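Local coordinates for 28 kDa product (Pseudomonas syringae pv. phaseolicola, PDB 1UKF), which acts as a papain-like cysteine protease that cleaves itself and is delivered into plant cells, where it probably impairs host defence, at residues A[21-26]-A[52-57]; A[92-97]-A[106-111]; A[112-117]-A[141-146]. One frame throughout, in Å; residues are numbered along the deposited sequence.

Interaction 1. Residues A[21-26]-A[52-57]; sequences LSTEWL and SERHQV
Glu24 OE1 takes two hydrogen bonds from one arginine. Arg54 NE reaches it at 2.7 Å with an N-H...O angle of 156°, and Arg54 NH2 adds a more bent bond of 3.0 Å to the same Glu24 OE1. The grip is side-on, with both nitrogens converging on a single oxygen, which lies almost in the guanidinium plane. The salt bridge is made at the edge of the guanidinium, and the carboxylate is nearly coplanar with it, 20° apart. Glu24 gets there by a bend at chi2 (66°), while Arg54 runs extended from CG to NE and meets the glutamate chain at about a right angle. Glu24 OE2 is hydrogen-bonded to His40 NE2, so both oxygens are engaged, which should limit rotation of the carboxylate. Beside the bridge, the methyl of Thr23 packs on the arginine stem, CG2 to Arg54 CD at 3.9 Å; Thr23 OG1 turns back to Ala19 O in its own helix. Val81 and Ala85 touch both Thr23 and Arg54. All three contacting residues are buried, and the ion pair ties helix 46-67 to helix 18-27, which carries the active-site Cys18 at its N-terminal end, as the central helix of the papain-like fold does.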
loop_
_atom_site.group_PDB
_atom_site.type_symbol
_atom_site.label_atom_id
_atom_site.label_comp_id
_atom_site.label_asym_id
_atom_site.label_seq_id
_atom_site.Cartn_x
_atom_site.Cartn_y
_atom_site.Cartn_z
ATOM N N LEU A 21 8.189 -2.424 -3.286
ATOM C CA LEU A 21 7.862 -1.348 -4.217
ATOM C C LEU A 21 7.030 -0.271 -3.531
ATOM O O LEU A 21 7.247 0.921 -3.751
ATOM C CB LEU A 21 7.086 -1.893 -5.418
ATOM C CG LEU A 21 7.873 -2.733 -6.428
ATOM C CD1 LEU A 21 6.908 -3.408 -7.393
ATOM C CD2 LEU A 21 8.865 -1.848 -7.182
ATOM N N SER A 22 6.074 -0.689 -2.706
ATOM C CA SER A 22 5.218 0.254 -2.001
ATOM C C SER A 22 6.035 1.105 -1.040
ATOM O O SER A 22 5.790 2.307 -0.901
ATOM C CB SER A 22 4.114 -0.490 -1.246
ATOM O OG SER A 22 3.205 -1.073 -2.160
ATOM N N THR A 23 7.009 0.490 -0.376
ATOM C CA THR A 23 7.844 1.237 0.553
ATOM C C THR A 23 8.752 2.199 -0.214
ATOM O O THR A 23 8.965 3.332 0.223
ATOM C CB THR A 23 8.674 0.292 1.441
ATOM O OG1 THR A 23 7.785 -0.560 2.177
ATOM C CG2 THR A 23 9.510 1.085 2.438
ATOM N N GLU A 24 9.273 1.767 -1.361
ATOM C CA GLU A 24 10.119 2.642 -2.173
ATOM C C GLU A 24 9.274 3.840 -2.619
ATOM O O GLU A 24 9.745 4.976 -2.616
ATOM C CB GLU A 24 10.667 1.878 -3.387
ATOM C CG GLU A 24 11.443 2.720 -4.411
ATOM C CD GLU A 24 12.749 3.293 -3.883
ATOM O OE1 GLU A 24 13.190 2.915 -2.778
ATOM O OE2 GLU A 24 13.350 4.128 -4.596
ATOM N N TRP A 25 8.019 3.592 -2.986
ATOM C CA TRP A 25 7.142 4.684 -3.401
ATOM C C TRP A 25 6.953 5.652 -2.232
ATOM O O TRP A 25 6.976 6.867 -2.420
ATOM C CB TRP A 25 5.778 4.149 -3.849
ATOM C CG TRP A 25 4.839 5.235 -4.304
ATOM C CD1 TRP A 25 4.761 5.788 -5.552
ATOM C CD2 TRP A 25 3.863 5.910 -3.504
ATOM N NE1 TRP A 25 3.794 6.764 -5.578
ATOM C CE2 TRP A 25 3.225 6.861 -4.334
ATOM C CE3 TRP A 25 3.461 5.805 -2.166
ATOM C CZ2 TRP A 25 2.206 7.699 -3.870
ATOM C CZ3 TRP A 25 2.449 6.636 -1.704
ATOM C CH2 TRP A 25 1.832 7.570 -2.554
ATOM N N LEU A 26 6.763 5.122 -1.024
ATOM C CA LEU A 26 6.583 5.978 0.143
ATOM C C LEU A 26 7.785 6.893 0.337
ATOM O O LEU A 26 7.628 8.076 0.645
ATOM C CB LEU A 26 6.373 5.139 1.408
ATOM C CG LEU A 26 4.975 4.552 1.631
ATOM C CD1 LEU A 26 4.981 3.641 2.853
ATOM C CD2 LEU A 26 3.969 5.683 1.820
ATOM N N SER A 52 13.014 -4.106 -5.059
ATOM C CA SER A 52 13.316 -5.519 -4.882
ATOM C C SER A 52 14.173 -5.712 -3.633
ATOM O O SER A 52 13.951 -6.642 -2.854
ATOM C CB SER A 52 14.047 -6.066 -6.112
ATOM O OG SER A 52 14.342 -7.442 -5.955
ATOM N N GLU A 53 15.144 -4.824 -3.439
ATOM C CA GLU A 53 16.019 -4.887 -2.272
ATOM C C GLU A 53 15.196 -4.700 -1.001
ATOM O O GLU A 53 15.403 -5.398 -0.009
ATOM C CB GLU A 53 17.094 -3.803 -2.345
ATOM C CG GLU A 53 18.086 -3.958 -3.480
ATOM C CD GLU A 53 19.160 -2.889 -3.443
ATOM O OE1 GLU A 53 19.854 -2.785 -2.409
ATOM O OE2 GLU A 53 19.307 -2.151 -4.441
ATOM N N ARG A 54 14.271 -3.746 -1.022
ATOM C CA ARG A 54 13.429 -3.519 0.143
ATOM C C ARG A 54 12.539 -4.732 0.374
ATOM O O ARG A 54 12.280 -5.107 1.518
ATOM C CB ARG A 54 12.558 -2.275 -0.040
ATOM C CG ARG A 54 13.335 -0.970 -0.134
ATOM C CD ARG A 54 12.393 0.228 -0.102
ATOM N NE ARG A 54 13.063 1.482 -0.446
ATOM C CZ ARG A 54 13.904 2.137 0.349
ATOM N NH1 ARG A 54 14.188 1.673 1.558
ATOM N NH2 ARG A 54 14.469 3.263 -0.074
ATOM N N HIS A 55 12.073 -5.357 -0.702
ATOM C CA HIS A 55 11.222 -6.521 -0.536
ATOM C C HIS A 55 12.013 -7.659 0.106
ATOM O O HIS A 55 11.446 -8.506 0.801
ATOM C CB HIS A 55 10.634 -6.976 -1.869
ATOM C CG HIS A 55 9.392 -7.791 -1.712
ATOM N ND1 HIS A 55 8.200 -7.242 -1.292
ATOM C CD2 HIS A 55 9.179 -9.123 -1.823
ATOM C CE1 HIS A 55 7.305 -8.203 -1.147
ATOM N NE2 HIS A 55 7.873 -9.354 -1.462
ATOM N N GLN A 56 13.322 -7.687 -0.132
ATOM C CA GLN A 56 14.161 -8.713 0.470
ATOM C C GLN A 56 14.244 -8.465 1.976
ATOM O O GLN A 56 14.335 -9.411 2.758
ATOM C CB GLN A 56 15.559 -8.708 -0.150
ATOM C CG GLN A 56 15.582 -9.119 -1.614
ATOM C CD GLN A 56 16.964 -9.544 -2.068
ATOM O OE1 GLN A 56 17.965 -8.931 -1.703
ATOM N NE2 GLN A 56 17.024 -10.596 -2.875
ATOM N N VAL A 57 14.216 -7.198 2.382
ATOM C CA VAL A 57 14.234 -6.868 3.805
ATOM C C VAL A 57 12.933 -7.420 4.394
ATOM O O VAL A 57 12.928 -8.011 5.471
ATOM C CB VAL A 57 14.303 -5.338 4.033
ATOM C CG1 VAL A 57 14.121 -5.024 5.508
ATOM C CG2 VAL A 57 15.640 -4.800 3.548
#

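Interaction 2. Residues A[92-97]-A[106-111]; sequences EPKTVH and GQTVAH
Val96 meets segment 106-111 of helix 102-113 through apolar atoms, mainly methyls. Its CG1 lies 3.7 Å from Thr108 CG2, while its CG2 methyl stands 4.0 Å from that same Thr108 CG2, so the threonine methyl sits against both branches of the valine. Thr108 can offer this methyl because CG2 is anti to the backbone N, which leaves OG1 beside that N to bond Gln104 O one turn earlier. Polar and apolar branches are thereby sorted, the methyl facing the strand and the hydroxyl kept by the helix. Val109 adds its CG2, at 4.2 Å from Val96 CB; chi1 of 175° sets Val109 CG1 anti to the backbone N and leaves CG2 beside that N, where it meets Val96. Lys94 is stretched fully, all four torsions near 180°, and its NZ passes 4.2 Å from Thr108 CG2 on the way to a salt bridge with Asp112. No hydrogen bond crosses between the two segments. Strand 94-97 and the helix run nearly antiparallel, at 161° with their axes 9.1 Å apart. Strand 88-97, outermost on its side of the sheet, is joined to strand 178-187 by backbone hydrogen bonds of Lys94 and Val96, while the helix rests its Val109 and Ala110 on Ile164 of helix 160-173.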
loop_
_atom_site.group_PDB
_atom_site.type_symbol
_atom_site.label_atom_id
_atom_site.label_comp_id
_atom_site.label_asym_id
_atom_site.label_seq_id
_atom_site.Cartn_x
_atom_site.Cartn_y
_atom_site.Cartn_z
ATOM N N GLU A 92 -0.454 1.124 16.488
ATOM C CA GLU A 92 -0.520 -0.323 16.393
ATOM C C GLU A 92 -1.199 -0.587 15.054
ATOM O O GLU A 92 -2.127 0.129 14.680
ATOM C CB GLU A 92 -1.385 -0.874 17.530
ATOM C CG GLU A 92 -1.658 -2.366 17.469
ATOM C CD GLU A 92 -0.391 -3.190 17.537
ATOM O OE1 GLU A 92 0.488 -2.857 18.357
ATOM O OE2 GLU A 92 -0.278 -4.175 16.778
ATOM N N PRO A 93 -0.729 -1.592 14.298
ATOM C CA PRO A 93 -1.380 -1.856 13.011
ATOM C C PRO A 93 -2.878 -2.066 13.211
ATOM O O PRO A 93 -3.296 -2.802 14.108
ATOM C CB PRO A 93 -0.674 -3.116 12.525
ATOM C CG PRO A 93 0.714 -2.938 13.063
ATOM C CD PRO A 93 0.457 -2.448 14.475
ATOM N N LYS A 94 -3.682 -1.413 12.380
ATOM C CA LYS A 94 -5.130 -1.526 12.482
ATOM C C LYS A 94 -5.695 -2.444 11.408
ATOM O O LYS A 94 -5.262 -2.409 10.259
ATOM C CB LYS A 94 -5.773 -0.145 12.361
ATOM C CG LYS A 94 -7.285 -0.165 12.467
ATOM C CD LYS A 94 -7.861 1.235 12.367
ATOM C CE LYS A 94 -9.376 1.204 12.430
ATOM N NZ LYS A 94 -9.952 2.569 12.330
ATOM N N THR A 95 -6.664 -3.268 11.789
ATOM C CA THR A 95 -7.292 -4.189 10.856
ATOM C C THR A 95 -8.749 -3.806 10.635
ATOM O O THR A 95 -9.546 -3.796 11.574
ATOM C CB THR A 95 -7.246 -5.640 11.378
ATOM O OG1 THR A 95 -5.886 -6.032 11.595
ATOM C CG2 THR A 95 -7.885 -6.588 10.378
ATOM N N VAL A 96 -9.092 -3.483 9.394
ATOM C CA VAL A 96 -10.462 -3.125 9.059
ATOM C C VAL A 96 -11.043 -4.285 8.262
ATOM O O VAL A 96 -10.541 -4.622 7.188
ATOM C CB VAL A 96 -10.523 -1.835 8.206
ATOM C CG1 VAL A 96 -11.973 -1.450 7.948
ATOM C CG2 VAL A 96 -9.798 -0.703 8.920
ATOM N N HIS A 97 -12.088 -4.906 8.799
ATOM C CA HIS A 97 -12.719 -6.042 8.136
ATOM C C HIS A 97 -13.739 -5.609 7.093
ATOM O O HIS A 97 -14.340 -4.543 7.199
ATOM C CB HIS A 97 -13.385 -6.959 9.168
ATOM C CG HIS A 97 -12.431 -7.523 10.173
ATOM N ND1 HIS A 97 -12.015 -6.821 11.284
ATOM C CD2 HIS A 97 -11.780 -8.710 10.216
ATOM C CE1 HIS A 97 -11.152 -7.550 11.968
ATOM N NE2 HIS A 97 -10.992 -8.701 11.341
ATOM N N GLY A 106 -14.297 1.269 2.484
ATOM C CA GLY A 106 -13.586 2.402 1.920
ATOM C C GLY A 106 -13.667 3.626 2.811
ATOM O O GLY A 106 -12.695 4.363 2.951
ATOM N N GLN A 107 -14.830 3.843 3.419
ATOM C CA GLN A 107 -15.027 4.987 4.300
ATOM C C GLN A 107 -14.174 4.889 5.560
ATOM O O GLN A 107 -13.519 5.857 5.952
ATOM C CB GLN A 107 -16.503 5.105 4.691
ATOM C CG GLN A 107 -16.792 6.228 5.675
ATOM C CD GLN A 107 -16.361 7.584 5.150
ATOM O OE1 GLN A 107 -16.847 8.044 4.116
ATOM N NE2 GLN A 107 -15.443 8.229 5.861
ATOM N N THR A 108 -14.184 3.721 6.196
ATOM C CA THR A 108 -13.410 3.521 7.413
ATOM C C THR A 108 -11.921 3.694 7.149
ATOM O O THR A 108 -11.226 4.386 7.894
ATOM C CB THR A 108 -13.657 2.122 8.011
ATOM O OG1 THR A 108 -15.050 1.978 8.314
ATOM C CG2 THR A 108 -12.845 1.935 9.285
ATOM N N VAL A 109 -11.429 3.066 6.087
ATOM C CA VAL A 109 -10.017 3.169 5.748
ATOM C C VAL A 109 -9.654 4.605 5.377
ATOM O O VAL A 109 -8.611 5.111 5.782
ATOM C CB VAL A 109 -9.654 2.214 4.585
ATOM C CG1 VAL A 109 -8.203 2.426 4.167
ATOM C CG2 VAL A 109 -9.863 0.768 5.022
ATOM N N ALA A 110 -10.523 5.265 4.617
ATOM C CA ALA A 110 -10.277 6.646 4.212
ATOM C C ALA A 110 -10.160 7.558 5.429
ATOM O O ALA A 110 -9.319 8.457 5.466
ATOM C CB ALA A 110 -11.399 7.133 3.302
ATOM N N HIS A 111 -11.010 7.332 6.424
ATOM C CA HIS A 111 -10.974 8.143 7.634
ATOM C C HIS A 111 -9.623 7.995 8.322
ATOM O O HIS A 111 -9.124 8.933 8.948
ATOM C CB HIS A 111 -12.086 7.719 8.596
ATOM C CG HIS A 111 -12.056 8.443 9.906
ATOM N ND1 HIS A 111 -12.256 9.803 10.011
ATOM C CD2 HIS A 111 -11.837 7.997 11.165
ATOM C CE1 HIS A 111 -12.162 10.162 11.280
ATOM N NE2 HIS A 111 -11.909 9.085 12.000
#

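Interaction 3. Residues A[112-117]-A[141-146]; sequences DVAQSG and SQFKLF
Where helix 102-113 ends and the chain turns toward strand 119-126, Val113 and Ala114 pack on Phe143 of the antiparallel sheet. Ala114, the first residue to leave helical geometry, is the centre of an inverse gamma turn, its weak bond running from Gln115 N to Val113 O at 3.1 Å. Val113 CG2 comes obliquely to the far end of the ring, 3.7 Å from Phe143 CZ and about as near CE1. With chi1 at -51°, Val113 CG1 is anti to the carbonyl carbon, and CG2, set between the backbone N and the carbonyl carbon, is the branch that meets the aromatic. Ala114 CB lies over one ring face, 4.2 Å from Phe143 CD1, and Ala114 CA is 4.1 Å from the same carbon. Phe143 holds CG anti to its backbone N (chi1 177°), which carries the ring off the strand toward the turn. Ala160 and Leu163 of helix 160-173 also touch this ring, and Cys136 of strand 130-139 touches both Phe143 and Val113. A backbone hydrogen bond pairs Gly117 with Cys138, but none crosses between the two segments: their contact is buried and apolar, consistent with packing and exclusion of water.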
loop_
_atom_site.group_PDB
_atom_site.type_symbol
_atom_site.label_atom_id
_atom_site.label_comp_id
_atom_site.label_asym_id
_atom_site.label_seq_id
_atom_site.Cartn_x
_atom_site.Cartn_y
_atom_site.Cartn_z
ATOM N N ASP A 112 -9.026 6.814 8.196
ATOM C CA ASP A 112 -7.734 6.556 8.820
ATOM C C ASP A 112 -6.544 7.063 8.009
ATOM O O ASP A 112 -5.587 7.591 8.575
ATOM C CB ASP A 112 -7.530 5.053 9.058
ATOM C CG ASP A 112 -8.583 4.446 9.965
ATOM O OD1 ASP A 112 -8.991 5.110 10.941
ATOM O OD2 ASP A 112 -8.984 3.290 9.711
ATOM N N VAL A 113 -6.611 6.917 6.689
ATOM C CA VAL A 113 -5.488 7.290 5.836
ATOM C C VAL A 113 -5.543 8.625 5.116
ATOM O O VAL A 113 -4.500 9.180 4.764
ATOM C CB VAL A 113 -5.215 6.175 4.788
ATOM C CG1 VAL A 113 -5.105 4.828 5.491
ATOM C CG2 VAL A 113 -6.317 6.141 3.736
ATOM N N ALA A 114 -6.746 9.142 4.890
ATOM C CA ALA A 114 -6.893 10.415 4.200
ATOM C C ALA A 114 -6.919 11.596 5.166
ATOM O O ALA A 114 -7.893 12.347 5.222
ATOM C CB ALA A 114 -8.156 10.405 3.347
ATOM N N GLN A 115 -5.847 11.742 5.938
ATOM C CA GLN A 115 -5.706 12.847 6.882
ATOM C C GLN A 115 -4.368 13.483 6.523
ATOM O O GLN A 115 -3.370 12.785 6.332
ATOM C CB GLN A 115 -5.682 12.340 8.330
ATOM C CG GLN A 115 -6.897 11.504 8.726
ATOM C CD GLN A 115 -8.183 12.307 8.841
ATOM O OE1 GLN A 115 -9.269 11.738 8.975
ATOM N NE2 GLN A 115 -8.070 13.629 8.805
ATOM N N SER A 116 -4.347 14.805 6.421
ATOM C CA SER A 116 -3.134 15.511 6.043
ATOM C C SER A 116 -1.894 15.080 6.821
ATOM O O SER A 116 -1.920 14.967 8.049
ATOM C CB SER A 116 -3.343 17.019 6.192
ATOM O OG SER A 116 -2.248 17.725 5.648
ATOM N N GLY A 117 -0.814 14.829 6.084
ATOM C CA GLY A 117 0.442 14.434 6.691
ATOM C C GLY A 117 0.640 12.952 6.946
ATOM O O GLY A 117 1.762 12.517 7.197
ATOM N N SER A 141 -4.438 18.674 0.958
ATOM C CA SER A 141 -5.728 18.252 0.419
ATOM C C SER A 141 -5.585 17.112 -0.590
ATOM O O SER A 141 -6.571 16.488 -0.976
ATOM C CB SER A 141 -6.428 19.435 -0.255
ATOM O OG SER A 141 -7.651 19.029 -0.848
ATOM N N GLN A 142 -4.350 16.840 -0.998
ATOM C CA GLN A 142 -4.060 15.804 -1.987
ATOM C C GLN A 142 -3.770 14.411 -1.417
ATOM O O GLN A 142 -2.783 14.212 -0.708
ATOM C CB GLN A 142 -2.878 16.259 -2.849
ATOM C CG GLN A 142 -2.385 15.242 -3.868
ATOM C CD GLN A 142 -1.173 15.742 -4.631
ATOM O OE1 GLN A 142 -0.214 16.241 -4.039
ATOM N NE2 GLN A 142 -1.205 15.605 -5.952
ATOM N N PHE A 143 -4.633 13.452 -1.739
ATOM C CA PHE A 143 -4.457 12.075 -1.288
ATOM C C PHE A 143 -3.880 11.254 -2.441
ATOM O O PHE A 143 -4.476 11.182 -3.517
ATOM C CB PHE A 143 -5.791 11.472 -0.845
ATOM C CG PHE A 143 -5.692 10.030 -0.428
ATOM C CD1 PHE A 143 -4.962 9.668 0.700
ATOM C CD2 PHE A 143 -6.305 9.031 -1.179
ATOM C CE1 PHE A 143 -4.841 8.329 1.074
ATOM C CE2 PHE A 143 -6.189 7.690 -0.812
ATOM C CZ PHE A 143 -5.456 7.339 0.316
ATOM N N LYS A 144 -2.718 10.649 -2.211
ATOM C CA LYS A 144 -2.045 9.834 -3.223
ATOM C C LYS A 144 -2.055 8.369 -2.805
ATOM O O LYS A 144 -1.795 8.053 -1.647
ATOM C CB LYS A 144 -0.584 10.265 -3.384
ATOM C CG LYS A 144 -0.341 11.706 -3.794
ATOM C CD LYS A 144 1.162 11.965 -3.862
ATOM C CE LYS A 144 1.484 13.380 -4.313
ATOM N NZ LYS A 144 2.955 13.610 -4.332
ATOM N N LEU A 145 -2.341 7.479 -3.750
ATOM C CA LEU A 145 -2.349 6.053 -3.462
ATOM C C LEU A 145 -1.634 5.308 -4.579
ATOM O O LEU A 145 -1.873 5.557 -5.762
ATOM C CB LEU A 145 -3.785 5.539 -3.309
ATOM C CG LEU A 145 -3.917 4.057 -2.937
ATOM C CD1 LEU A 145 -5.181 3.846 -2.125
ATOM C CD2 LEU A 145 -3.919 3.194 -4.194
ATOM N N PHE A 146 -0.744 4.402 -4.195
ATOM C CA PHE A 146 0.015 3.610 -5.155
ATOM C C PHE A 146 -0.229 2.125 -4.947
ATOM O O PHE A 146 -0.061 1.603 -3.840
ATOM C CB PHE A 146 1.517 3.908 -5.019
ATOM C CG PHE A 146 2.409 2.904 -5.718
ATOM C CD1 PHE A 146 2.397 2.778 -7.105
ATOM C CD2 PHE A 146 3.260 2.088 -4.982
ATOM C CE1 PHE A 146 3.222 1.852 -7.743
ATOM C CE2 PHE A 146 4.088 1.161 -5.613
ATOM C CZ PHE A 146 4.067 1.046 -6.995
#

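The three contacts follow one another along the chain. Interaction 1 lies among the helices on one side of the chain's centre; interaction 2 lies on the opposite side, their centres about 22 Å apart. Interactions 2 and 3, whose centres are about 13 Å apart, share helix 102-113 and reach the same antiparallel sheet, at edge strand 88-97 and at strand 142-147. The bridge between Lys94 and Asp112 joins them directly. Interaction 1 touches interaction 3 too, through Trp25 stacked on Phe146. That stack joins the helix bearing Cys18 to the strand ending in Asp147, two active-site residues of this papain-like fold.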